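PDB 7CJ3: phosphodiesterase, which carries a membrane-embedded, bacteriorhodopsin-like domain whose helices enclose a covalently bound retinal. Local coordinates for residues L128-E133 and F241-G246; P139-W144 and A263-L268; W233-L238 and C258-A263. All coordinates share one frame; numbering follows the deposited sequence.

Contact 1: residues L128-E133 and F241-G246; sequences LMRYAE and FLRRQG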
loop_
_atom_site.group_PDB
_atom_site.type_symbol
_atom_site.label_atom_id
_atom_site.label_comp_id
_atom_site.label_asym_id
_atom_site.label_seq_id
_atom_site.Cartn_x
_atom_site.Cartn_y
_atom_site.Cartn_z
ATOM N N LEU B 128 13.993 15.889 9.510
ATOM C CA LEU B 128 14.820 16.377 8.375
ATOM C C LEU B 128 14.878 15.310 7.270
ATOM O O LEU B 128 15.074 15.650 6.071
ATOM C CB LEU B 128 16.199 16.696 8.947
ATOM C CG LEU B 128 16.236 17.933 9.856
ATOM C CD1 LEU B 128 17.486 17.949 10.740
ATOM C CD2 LEU B 128 16.145 19.207 9.018
ATOM N N MET B 129 14.666 14.052 7.645
ATOM C CA MET B 129 14.639 12.906 6.692
ATOM C C MET B 129 13.401 13.005 5.784
ATOM O O MET B 129 13.566 12.867 4.562
ATOM C CB MET B 129 14.669 11.562 7.428
ATOM C CG MET B 129 14.746 10.363 6.500
ATOM S SD MET B 129 16.277 10.220 5.557
ATOM C CE MET B 129 17.225 9.329 6.791
ATOM N N ARG B 130 12.222 13.295 6.335
ATOM C CA ARG B 130 11.012 13.532 5.503
ATOM C C ARG B 130 11.292 14.704 4.553
ATOM O O ARG B 130 11.112 14.511 3.329
ATOM C CB ARG B 130 9.745 13.749 6.320
ATOM C CG ARG B 130 8.485 13.759 5.458
ATOM C CD ARG B 130 7.206 13.548 6.269
ATOM N NE ARG B 130 7.173 14.403 7.449
ATOM C CZ ARG B 130 6.574 14.099 8.602
ATOM N NH1 ARG B 130 5.883 12.969 8.747
ATOM N NH2 ARG B 130 6.639 14.946 9.610
ATOM N N TYR B 131 11.773 15.837 5.071
ATOM C CA TYR B 131 12.130 17.016 4.237
ATOM C C TYR B 131 13.167 16.603 3.172
ATOM O O TYR B 131 12.958 16.948 1.987
ATOM C CB TYR B 131 12.580 18.189 5.117
ATOM C CG TYR B 131 11.453 18.996 5.715
ATOM C CD1 TYR B 131 10.687 19.870 4.929
ATOM C CD2 TYR B 131 11.158 18.926 7.070
ATOM C CE1 TYR B 131 9.653 20.623 5.463
ATOM C CE2 TYR B 131 10.135 19.685 7.629
ATOM C CZ TYR B 131 9.378 20.534 6.827
ATOM O OH TYR B 131 8.373 21.286 7.383
ATOM N N ALA B 132 14.193 15.829 3.536
ATOM C CA ALA B 132 15.209 15.309 2.589
ATOM C C ALA B 132 14.574 14.487 1.473
ATOM O O ALA B 132 14.856 14.740 0.309
ATOM C CB ALA B 132 16.235 14.488 3.331
ATOM N N GLU B 133 13.771 13.491 1.822
ATOM C CA GLU B 133 12.945 12.714 0.858
ATOM C C GLU B 133 12.175 13.649 -0.105
ATOM O O GLU B 133 12.260 13.476 -1.345
ATOM C CB GLU B 133 11.949 11.872 1.654
ATOM C CG GLU B 133 11.032 11.060 0.764
ATOM C CD GLU B 133 9.570 11.038 1.180
ATOM O OE1 GLU B 133 9.295 11.087 2.401
ATOM O OE2 GLU B 133 8.712 10.974 0.272
ATOM N N PHE B 241 -0.078 23.851 8.846
ATOM C CA PHE B 241 -0.902 24.990 9.333
ATOM C C PHE B 241 -1.684 24.619 10.594
ATOM O O PHE B 241 -1.579 25.335 11.591
ATOM C CB PHE B 241 -1.916 25.443 8.282
ATOM C CG PHE B 241 -2.692 26.646 8.730
ATOM C CD1 PHE B 241 -2.077 27.891 8.796
ATOM C CD2 PHE B 241 -4.013 26.534 9.141
ATOM C CE1 PHE B 241 -2.785 29.009 9.210
ATOM C CE2 PHE B 241 -4.711 27.646 9.595
ATOM C CZ PHE B 241 -4.094 28.883 9.619
ATOM N N LEU B 242 -2.461 23.537 10.526
ATOM C CA LEU B 242 -3.390 23.070 11.589
ATOM C C LEU B 242 -2.626 22.602 12.829
ATOM O O LEU B 242 -3.172 22.749 13.942
ATOM C CB LEU B 242 -4.230 21.921 11.037
ATOM C CG LEU B 242 -5.346 22.344 10.082
ATOM C CD1 LEU B 242 -5.951 21.144 9.363
ATOM C CD2 LEU B 242 -6.420 23.104 10.836
ATOM N N ARG B 243 -1.439 22.004 12.659
ATOM C CA ARG B 243 -0.667 21.473 13.806
ATOM C C ARG B 243 0.061 22.631 14.507
ATOM O O ARG B 243 0.002 22.714 15.761
ATOM C CB ARG B 243 0.276 20.372 13.339
ATOM C CG ARG B 243 0.987 19.690 14.499
ATOM C CD ARG B 243 1.775 18.476 14.067
ATOM N NE ARG B 243 2.632 18.678 12.907
ATOM C CZ ARG B 243 3.080 17.717 12.099
ATOM N NH1 ARG B 243 2.761 16.450 12.292
ATOM N NH2 ARG B 243 3.839 18.054 11.069
ATOM N N ARG B 244 0.698 23.513 13.738
ATOM C CA ARG B 244 1.459 24.660 14.289
ATOM C C ARG B 244 0.552 25.568 15.135
ATOM O O ARG B 244 1.096 26.269 16.026
ATOM C CB ARG B 244 2.108 25.465 13.160
ATOM C CG ARG B 244 3.521 25.012 12.830
ATOM C CD ARG B 244 4.237 25.841 11.796
ATOM N NE ARG B 244 4.921 25.044 10.812
ATOM C CZ ARG B 244 5.916 25.469 10.020
ATOM N NH1 ARG B 244 6.364 26.714 10.086
ATOM N NH2 ARG B 244 6.482 24.626 9.169
ATOM N N GLN B 245 -0.754 25.596 14.840
ATOM C CA GLN B 245 -1.750 26.513 15.479
ATOM C C GLN B 245 -2.362 25.847 16.719
ATOM O O GLN B 245 -2.891 26.561 17.554
ATOM C CB GLN B 245 -2.844 26.886 14.478
ATOM C CG GLN B 245 -2.340 27.595 13.227
ATOM C CD GLN B 245 -1.867 29.005 13.479
ATOM O OE1 GLN B 245 -1.071 29.566 12.734
ATOM N NE2 GLN B 245 -2.369 29.615 14.544
ATOM N N GLY B 246 -2.292 24.524 16.828
ATOM C CA GLY B 246 -2.713 23.784 18.026
ATOM C C GLY B 246 -4.043 23.090 17.853
ATOM O O GLY B 246 -4.565 22.634 18.869
#
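Arg130 and Arg243 reach toward each other from helices 128-149 and 235-245, across a gap so wide that the CA atoms of this pair lie 16.4 Å apart. Their guanidinium groups come nearest at Arg130 NH2 and Arg243 NH2, 4.4 Å apart. The two side chains are built alike. In each, CG stands anti to the backbone N (chi1 -170° in Arg130, -174° in Arg243) and the chain runs out extended to CD and then turns about the CG-CD bond, and two such long arms span what the backbones leave open. What gathers them is the carboxylate of Glu254: Arg130 NH1 forms a salt bridge to its OE2 and Arg243 NH1 one to its OE1, while Arg243 NH2 pairs with Glu240. The shared anion probably offsets the like charges, and this buried cluster is the closely held part of the contact. Beside it, Tyr131 and Arg244 meet without such a shared anion: Tyr131 OH lies 4.2 Å from Arg244 NH2, at the edge of the guanidinium and near its plane. Arg244 starts off to one side and only its end approaches; that end is held by hydrogen bonds to Ser173 OG and Gly170 O. Little surface is buried between the segments, 65 Å² in all. The loose side lies farther along 241-246, where the chain opens to solvent at Gln245 and Gly246 and where Gly246, with positive phi (104°), closes the helix in a Schellman motif. Tyr131 also belongs to the retinal pocket. Around the pair, helix 86-111 meets Arg130 through Tyr106, helix 250-277 brings Asn257 against both Arg130 and Arg243, and on the far flank Met129 packs on Trp32 and Met36 of helix 17-41.

Contact 2: residues P139-W144 and A263-L268; sequences PTLLYW and AAKVGL. With RET (retinal), chain K; OLC ((2R)-2,3-dihydroxypropyl (9Z)-octadec-9-enoate), chain R.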
loop_
_atom_site.group_PDB
_atom_site.type_symbol
_atom_site.label_atom_id
_atom_site.label_comp_id
_atom_site.label_asym_id
_atom_site.label_seq_id
_atom_site.Cartn_x
_atom_site.Cartn_y
_atom_site.Cartn_z
ATOM N N PRO B 139 10.852 17.638 -6.641
ATOM C CA PRO B 139 11.409 18.204 -7.869
ATOM C C PRO B 139 11.544 17.152 -8.986
ATOM O O PRO B 139 11.402 17.520 -10.129
ATOM C CB PRO B 139 12.714 18.856 -7.398
ATOM C CG PRO B 139 12.460 19.121 -5.910
ATOM C CD PRO B 139 11.697 17.897 -5.462
ATOM N N THR B 140 11.734 15.875 -8.655
ATOM C CA THR B 140 11.843 14.775 -9.654
ATOM C C THR B 140 10.446 14.458 -10.217
ATOM O O THR B 140 10.350 14.155 -11.436
ATOM C CB THR B 140 12.504 13.510 -9.084
ATOM O OG1 THR B 140 13.794 13.775 -8.512
ATOM C CG2 THR B 140 12.665 12.454 -10.152
ATOM N N LEU B 141 9.411 14.493 -9.368
ATOM C CA LEU B 141 7.995 14.269 -9.784
ATOM C C LEU B 141 7.569 15.389 -10.748
ATOM O O LEU B 141 6.846 15.093 -11.728
ATOM C CB LEU B 141 7.082 14.221 -8.554
ATOM C CG LEU B 141 7.098 12.904 -7.781
ATOM C CD1 LEU B 141 6.121 12.941 -6.616
ATOM C CD2 LEU B 141 6.799 11.725 -8.697
ATOM N N LEU B 142 8.004 16.626 -10.485
ATOM C CA LEU B 142 7.727 17.786 -11.360
ATOM C C LEU B 142 8.404 17.571 -12.716
ATOM O O LEU B 142 7.773 17.877 -13.740
ATOM C CB LEU B 142 8.221 19.069 -10.678
ATOM C CG LEU B 142 7.332 19.570 -9.547
ATOM C CD1 LEU B 142 7.991 20.731 -8.826
ATOM C CD2 LEU B 142 5.951 19.950 -10.077
ATOM N N TYR B 143 9.641 17.065 -12.731
ATOM C CA TYR B 143 10.390 16.802 -13.985
ATOM C C TYR B 143 9.632 15.731 -14.773
ATOM O O TYR B 143 9.562 15.794 -16.001
ATOM C CB TYR B 143 11.845 16.416 -13.698
ATOM C CG TYR B 143 12.543 15.750 -14.860
ATOM C CD1 TYR B 143 13.126 16.499 -15.870
ATOM C CD2 TYR B 143 12.585 14.367 -14.966
ATOM C CE1 TYR B 143 13.742 15.890 -16.950
ATOM C CE2 TYR B 143 13.200 13.743 -16.037
ATOM C CZ TYR B 143 13.764 14.508 -17.041
ATOM O OH TYR B 143 14.361 13.894 -18.102
ATOM N N TRP B 144 9.083 14.748 -14.066
ATOM C CA TRP B 144 8.247 13.670 -14.644
ATOM C C TRP B 144 6.995 14.277 -15.302
ATOM O O TRP B 144 6.535 13.758 -16.348
ATOM C CB TRP B 144 7.908 12.681 -13.527
ATOM C CG TRP B 144 7.067 11.510 -13.916
ATOM C CD1 TRP B 144 7.496 10.247 -14.146
ATOM C CD2 TRP B 144 5.635 11.488 -14.061
ATOM N NE1 TRP B 144 6.437 9.434 -14.448
ATOM C CE2 TRP B 144 5.278 10.164 -14.394
ATOM C CE3 TRP B 144 4.615 12.451 -13.949
ATOM C CZ2 TRP B 144 3.949 9.783 -14.613
ATOM C CZ3 TRP B 144 3.310 12.068 -14.151
ATOM C CH2 TRP B 144 2.978 10.752 -14.481
ATOM N N ALA B 263 -0.274 8.576 -0.950
ATOM C CA ALA B 263 -1.347 8.948 -1.892
ATOM C C ALA B 263 -0.729 9.728 -3.053
ATOM O O ALA B 263 -0.949 9.322 -4.201
ATOM C CB ALA B 263 -2.398 9.763 -1.190
ATOM N N ALA B 264 0.036 10.788 -2.768
ATOM C CA ALA B 264 0.614 11.676 -3.797
ATOM C C ALA B 264 1.366 10.847 -4.836
ATOM O O ALA B 264 1.187 11.113 -6.055
ATOM C CB ALA B 264 1.530 12.695 -3.170
ATOM N N LYS B 265 2.157 9.872 -4.379
ATOM C CA LYS B 265 3.076 9.089 -5.246
ATOM C C LYS B 265 2.320 7.957 -5.945
ATOM O O LYS B 265 2.421 7.883 -7.177
ATOM C CB LYS B 265 4.291 8.637 -4.431
ATOM C CG LYS B 265 5.011 9.845 -3.842
ATOM C CD LYS B 265 6.404 9.561 -3.381
ATOM C CE LYS B 265 7.290 10.780 -3.300
ATOM N NZ LYS B 265 6.856 11.692 -2.226
ATOM N N VAL B 266 1.587 7.096 -5.242
ATOM C CA VAL B 266 1.011 5.882 -5.903
ATOM C C VAL B 266 -0.161 6.294 -6.794
ATOM O O VAL B 266 -0.501 5.535 -7.741
ATOM C CB VAL B 266 0.571 4.820 -4.898
ATOM C CG1 VAL B 266 1.752 4.377 -4.033
ATOM C CG2 VAL B 266 -0.599 5.322 -4.063
ATOM N N GLY B 267 -0.759 7.443 -6.488
ATOM C CA GLY B 267 -1.758 8.086 -7.349
ATOM C C GLY B 267 -1.257 8.216 -8.774
ATOM O O GLY B 267 -2.063 7.969 -9.668
ATOM N N LEU B 268 0.016 8.586 -8.982
ATOM C CA LEU B 268 0.629 8.811 -10.326
ATOM C C LEU B 268 0.806 7.473 -11.042
ATOM O O LEU B 268 0.573 7.431 -12.265
ATOM C CB LEU B 268 1.996 9.501 -10.205
ATOM C CG LEU B 268 2.019 10.958 -9.744
ATOM C CD1 LEU B 268 3.414 11.552 -9.974
ATOM C CD2 LEU B 268 0.983 11.806 -10.468
HETATM C C1 RET K . 5.384 22.615 3.475
HETATM C C2 RET K . 5.757 23.861 4.279
HETATM C C3 RET K . 4.673 24.833 4.424
HETATM C C4 RET K . 4.144 25.263 3.073
HETATM C C5 RET K . 4.123 24.192 2.019
HETATM C C6 RET K . 4.571 22.929 2.222
HETATM C C7 RET K . 4.301 21.907 1.200
HETATM C C8 RET K . 4.773 20.600 1.122
HETATM C C9 RET K . 4.692 19.699 0.019
HETATM C C10 RET K . 5.260 18.401 0.049
HETATM C C11 RET K . 5.102 17.358 -0.872
HETATM C C12 RET K . 5.552 16.044 -0.811
HETATM C C13 RET K . 5.414 15.042 -1.787
HETATM C C14 RET K . 6.009 13.805 -1.614
HETATM C C15 RET K . 6.402 12.889 -2.681
HETATM C C16 RET K . 6.733 21.972 3.106
HETATM C C17 RET K . 4.613 21.661 4.405
HETATM C C18 RET K . 3.547 24.704 0.715
HETATM C C19 RET K . 3.973 20.081 -1.239
HETATM C C20 RET K . 4.587 15.350 -2.997
HETATM C C18 OLC R . 20.976 19.375 -8.970
HETATM C C10 OLC R . 22.560 14.732 -13.628
HETATM C C9 OLC R . 21.408 14.560 -12.969
HETATM C C17 OLC R . 22.498 19.310 -8.967
HETATM C C11 OLC R . 23.377 16.003 -13.562
HETATM C C8 OLC R . 20.756 15.600 -12.055
HETATM C C16 OLC R . 23.095 19.000 -10.343
HETATM C C12 OLC R . 24.204 16.009 -12.278
HETATM C C7 OLC R . 19.245 15.736 -12.342
HETATM C C15 OLC R . 24.628 19.074 -10.390
HETATM C C13 OLC R . 25.114 17.248 -12.155
HETATM C C6 OLC R . 18.299 15.039 -11.357
HETATM C C14 OLC R . 25.289 17.726 -10.699
HETATM C C5 OLC R . 16.862 14.997 -11.911
HETATM C C4 OLC R . 15.938 14.029 -11.144
HETATM C C3 OLC R . 15.436 12.849 -11.981
#
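The retinal attachment site of this bacteriorhodopsin-like domain is built here, where Leu141 of helix 128-149 meets Lys265 of helix 250-277. Lys265 NZ is covalently bonded to retinal C15 at 1.4 Å. The lysine chain runs nearly extended as far as CE and bends only at its last torsion (chi4 68°), which turns NZ into line with the polyene. Leu141 comes across this chain at about a right angle: its CD1 touches Lys265 CE at 4.1 Å and retinal C15 at 3.9 Å, an apolar wall against the linkage. The other branch, Leu141 CD2, faces the next turn and meets Leu268 CD1 at 3.6 Å. That same Leu268 methyl also sits over one face of the Trp144 indole, offset toward the rim, 4.2 Å from CZ3. The far edge of the ring is fixed by a hydrogen bond from Trp144 NE1 to Leu91 O, so the indole is held from two directions. Side chains bridge the whole gap, for the axes of 139-144 and 263-268 pass 12.3 Å apart at 25°. The linkage nitrogen has polar company: Lys265 NZ is hydrogen-bonded to Asp261 OD1 and, weakly, to Glu133 OE2. A lysine of the last helix carrying retinal beside carboxylates is the hallmark of microbial rhodopsins.

Contact 3: residues W233-L238 and C258-A263; sequences WSIFPL and CVADYA. With RET (retinal), chain K; OLC ((2R)-2,3-dihydroxypropyl (9Z)-octadec-9-enoate), chain L.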
loop_
_atom_site.group_PDB
_atom_site.type_symbol
_atom_site.label_atom_id
_atom_site.label_comp_id
_atom_site.label_asym_id
_atom_site.label_seq_id
_atom_site.Cartn_x
_atom_site.Cartn_y
_atom_site.Cartn_z
ATOM N N TRP B 233 -1.059 16.898 -2.864
ATOM C CA TRP B 233 0.085 17.725 -2.401
ATOM C C TRP B 233 -0.408 18.795 -1.433
ATOM O O TRP B 233 0.400 19.284 -0.616
ATOM C CB TRP B 233 0.808 18.403 -3.565
ATOM C CG TRP B 233 1.638 17.519 -4.442
ATOM C CD1 TRP B 233 1.398 16.227 -4.818
ATOM C CD2 TRP B 233 2.838 17.912 -5.123
ATOM N NE1 TRP B 233 2.375 15.790 -5.676
ATOM C CE2 TRP B 233 3.270 16.801 -5.876
ATOM C CE3 TRP B 233 3.570 19.101 -5.184
ATOM C CZ2 TRP B 233 4.409 16.852 -6.678
ATOM C CZ3 TRP B 233 4.700 19.147 -5.966
ATOM C CH2 TRP B 233 5.109 18.034 -6.702
ATOM N N SER B 234 -1.671 19.194 -1.545
ATOM C CA SER B 234 -2.241 20.304 -0.742
ATOM C C SER B 234 -2.395 19.865 0.707
ATOM O O SER B 234 -2.583 20.712 1.554
ATOM C CB SER B 234 -3.522 20.762 -1.316
ATOM O OG SER B 234 -3.280 21.580 -2.458
ATOM N N ILE B 235 -2.271 18.581 0.989
ATOM C CA ILE B 235 -2.531 18.073 2.361
ATOM C C ILE B 235 -1.375 18.477 3.266
ATOM O O ILE B 235 -1.631 18.798 4.418
ATOM C CB ILE B 235 -2.843 16.567 2.326
ATOM C CG1 ILE B 235 -4.210 16.368 1.679
ATOM C CG2 ILE B 235 -2.789 15.953 3.706
ATOM C CD1 ILE B 235 -4.315 15.081 0.942
ATOM N N PHE B 236 -0.160 18.542 2.743
ATOM C CA PHE B 236 1.050 18.839 3.572
ATOM C C PHE B 236 0.953 20.243 4.167
ATOM O O PHE B 236 0.960 20.374 5.387
ATOM C CB PHE B 236 2.324 18.573 2.775
ATOM C CG PHE B 236 2.331 17.197 2.176
ATOM C CD1 PHE B 236 2.458 16.081 2.991
ATOM C CD2 PHE B 236 2.141 17.018 0.819
ATOM C CE1 PHE B 236 2.447 14.812 2.448
ATOM C CE2 PHE B 236 2.118 15.745 0.283
ATOM C CZ PHE B 236 2.274 14.645 1.097
ATOM N N PRO B 237 0.800 21.315 3.351
ATOM C CA PRO B 237 0.666 22.664 3.892
ATOM C C PRO B 237 -0.501 22.745 4.877
ATOM O O PRO B 237 -0.364 23.436 5.867
ATOM C CB PRO B 237 0.424 23.559 2.674
ATOM C CG PRO B 237 0.094 22.623 1.526
ATOM C CD PRO B 237 0.728 21.295 1.882
ATOM N N LEU B 238 -1.594 22.013 4.615
ATOM C CA LEU B 238 -2.785 22.000 5.498
ATOM C C LEU B 238 -2.407 21.355 6.834
ATOM O O LEU B 238 -2.685 21.959 7.860
ATOM C CB LEU B 238 -3.937 21.261 4.812
ATOM C CG LEU B 238 -5.303 21.347 5.519
ATOM C CD1 LEU B 238 -5.635 22.760 5.986
ATOM C CD2 LEU B 238 -6.424 20.876 4.611
ATOM N N CYS B 258 1.793 10.710 6.313
ATOM C CA CYS B 258 2.101 9.343 5.810
ATOM C C CYS B 258 1.125 8.945 4.700
ATOM O O CYS B 258 1.608 8.512 3.617
ATOM C CB CYS B 258 2.037 8.315 6.930
ATOM S SG CYS B 258 3.294 8.611 8.197
ATOM N N VAL B 259 -0.178 9.125 4.961
ATOM C CA VAL B 259 -1.277 8.807 4.005
ATOM C C VAL B 259 -1.152 9.697 2.756
ATOM O O VAL B 259 -1.268 9.165 1.644
ATOM C CB VAL B 259 -2.664 8.937 4.678
ATOM C CG1 VAL B 259 -3.802 8.564 3.719
ATOM C CG2 VAL B 259 -2.759 8.089 5.947
ATOM N N ALA B 260 -0.923 11.001 2.942
ATOM C CA ALA B 260 -0.693 12.019 1.881
ATOM C C ALA B 260 0.525 11.651 1.033
ATOM O O ALA B 260 0.418 11.609 -0.226
ATOM C CB ALA B 260 -0.468 13.370 2.517
ATOM N N ASP B 261 1.661 11.420 1.696
ATOM C CA ASP B 261 2.920 11.091 0.984
ATOM C C ASP B 261 2.649 9.924 0.031
ATOM O O ASP B 261 2.878 10.070 -1.177
ATOM C CB ASP B 261 4.043 10.753 1.954
ATOM C CG ASP B 261 5.423 10.977 1.362
ATOM O OD1 ASP B 261 5.517 11.162 0.133
ATOM O OD2 ASP B 261 6.394 10.995 2.132
ATOM N N TYR B 262 2.133 8.820 0.583
ATOM C CA TYR B 262 1.809 7.581 -0.147
ATOM C C TYR B 262 0.840 7.910 -1.283
ATOM O O TYR B 262 1.127 7.538 -2.444
ATOM C CB TYR B 262 1.239 6.525 0.793
ATOM C CG TYR B 262 0.929 5.246 0.059
ATOM C CD1 TYR B 262 1.940 4.436 -0.426
ATOM C CD2 TYR B 262 -0.375 4.869 -0.204
ATOM C CE1 TYR B 262 1.660 3.276 -1.132
ATOM C CE2 TYR B 262 -0.670 3.705 -0.889
ATOM C CZ TYR B 262 0.348 2.916 -1.372
ATOM O OH TYR B 262 0.065 1.780 -2.070
ATOM N N ALA B 263 -0.274 8.576 -0.950
ATOM C CA ALA B 263 -1.347 8.948 -1.892
ATOM C C ALA B 263 -0.729 9.728 -3.053
ATOM O O ALA B 263 -0.949 9.322 -4.201
ATOM C CB ALA B 263 -2.398 9.763 -1.190
HETATM C C1 RET K . 5.384 22.615 3.475
HETATM C C2 RET K . 5.757 23.861 4.279
HETATM C C3 RET K . 4.673 24.833 4.424
HETATM C C4 RET K . 4.144 25.263 3.073
HETATM C C5 RET K . 4.123 24.192 2.019
HETATM C C6 RET K . 4.571 22.929 2.222
HETATM C C7 RET K . 4.301 21.907 1.200
HETATM C C8 RET K . 4.773 20.600 1.122
HETATM C C9 RET K . 4.692 19.699 0.019
HETATM C C10 RET K . 5.260 18.401 0.049
HETATM C C11 RET K . 5.102 17.358 -0.872
HETATM C C12 RET K . 5.552 16.044 -0.811
HETATM C C13 RET K . 5.414 15.042 -1.787
HETATM C C14 RET K . 6.009 13.805 -1.614
HETATM C C15 RET K . 6.402 12.889 -2.681
HETATM C C16 RET K . 6.733 21.972 3.106
HETATM C C17 RET K . 4.613 21.661 4.405
HETATM C C18 RET K . 3.547 24.704 0.715
HETATM C C19 RET K . 3.973 20.081 -1.239
HETATM C C20 RET K . 4.587 15.350 -2.997
HETATM C C18 OLC L . -1.436 3.385 2.250
HETATM C C10 OLC L . -1.480 6.262 9.267
HETATM C C9 OLC L . -2.807 6.232 9.486
HETATM C C17 OLC L . -0.213 3.741 3.092
HETATM C C11 OLC L . -0.640 5.061 8.903
HETATM C C8 OLC L . -3.539 4.917 9.348
HETATM C C24 OLC L . -4.529 5.553 21.152
HETATM C C16 OLC L . -0.156 2.777 4.217
HETATM C C12 OLC L . 0.133 5.503 7.721
HETATM C C7 OLC L . -5.014 5.136 9.463
HETATM C C15 OLC L . -1.295 3.092 5.187
HETATM C C13 OLC L . 0.214 4.443 6.672
HETATM C C6 OLC L . -5.347 5.787 10.798
HETATM C C14 OLC L . -1.129 4.376 6.001
HETATM C C5 OLC L . -4.969 5.032 12.049
HETATM C C4 OLC L . -4.252 5.998 12.944
HETATM C C3 OLC L . -4.036 5.362 14.313
HETATM C C2 OLC L . -5.320 5.211 15.103
HETATM C C21 OLC L . -5.492 5.883 18.943
HETATM C C1 OLC L . -5.097 5.848 16.445
HETATM C C22 OLC L . -4.476 5.046 19.690
HETATM O O19 OLC L . -4.372 6.840 16.495
HETATM O O25 OLC L . -3.308 5.297 21.875
HETATM O O23 OLC L . -4.732 3.605 19.502
HETATM O O20 OLC L . -5.714 5.291 17.660
#
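Ile235 and Ala260 bring helices 235-245 and 250-277 close together, with 6.3 Å between their CA atoms. The small side chain of Ala260 is consistent with so close an approach: its CB points at the partner helix and takes Ile235 CG2 at 3.7 Å on one flank and the Phe236 ring, through CE1 and CZ, on the other. Phe236 leaves its helix to the side, CG placed beside the backbone N (chi1 -52°), and swings its far end back to the neighbour. There the rim of the ring is turned to the backbone of 258-263, with Phe236 CZ 3.3 Å from Asp261 N and Asp261 CA lying in the ring plane. One face of Phe236 lies against the retinal polyene, CD2 being 3.4 Å from retinal C11. This is the retinal pocket of the bacteriorhodopsin-like domain, and the two segments line it, largely with aromatic surface: at the end of helix 219-233, the Trp233 indole covers the C20 methyl with one face, C20 standing 3.4 Å above the ring plane, offset toward the rim. Pro237 adds its ring near the other end of the polyene, its CD 3.7 Å from retinal C7. Asp261, CG anti to the backbone N, carries its carboxylate past the edge of Phe236, and its OD1 comes within 3.2 Å of retinal C14. Its other oxygen, OD2, is hydrogen-bonded to Tyr106 OH. On the outward side of 258-263, Tyr262 lays a ring face on the lipid-like OLC and meets Phe71 of the second subunit edge-to-face.

Overall arrangement
All three contacts are buried, and they share helices in pairs: contacts 1 and 2 use helix 128-149, contacts 1 and 3 helix 235-245, contacts 2 and 3 helix 250-277. Contact 1 is polar and thin, a charged network whose second segment runs out to solvent at the helix end. Contacts 2 and 3 are mainly apolar and enclose the retinal, centres about 12 Å apart; Trp233 packs on Ala264, Leu141 and Leu142, joining their walls. Glu133 of contact 1 reaches into this centre, close to Asp261. Contacts 2 and 3 also have a side facing the second subunit, whereas no other protein chain touches the segments of contact 1.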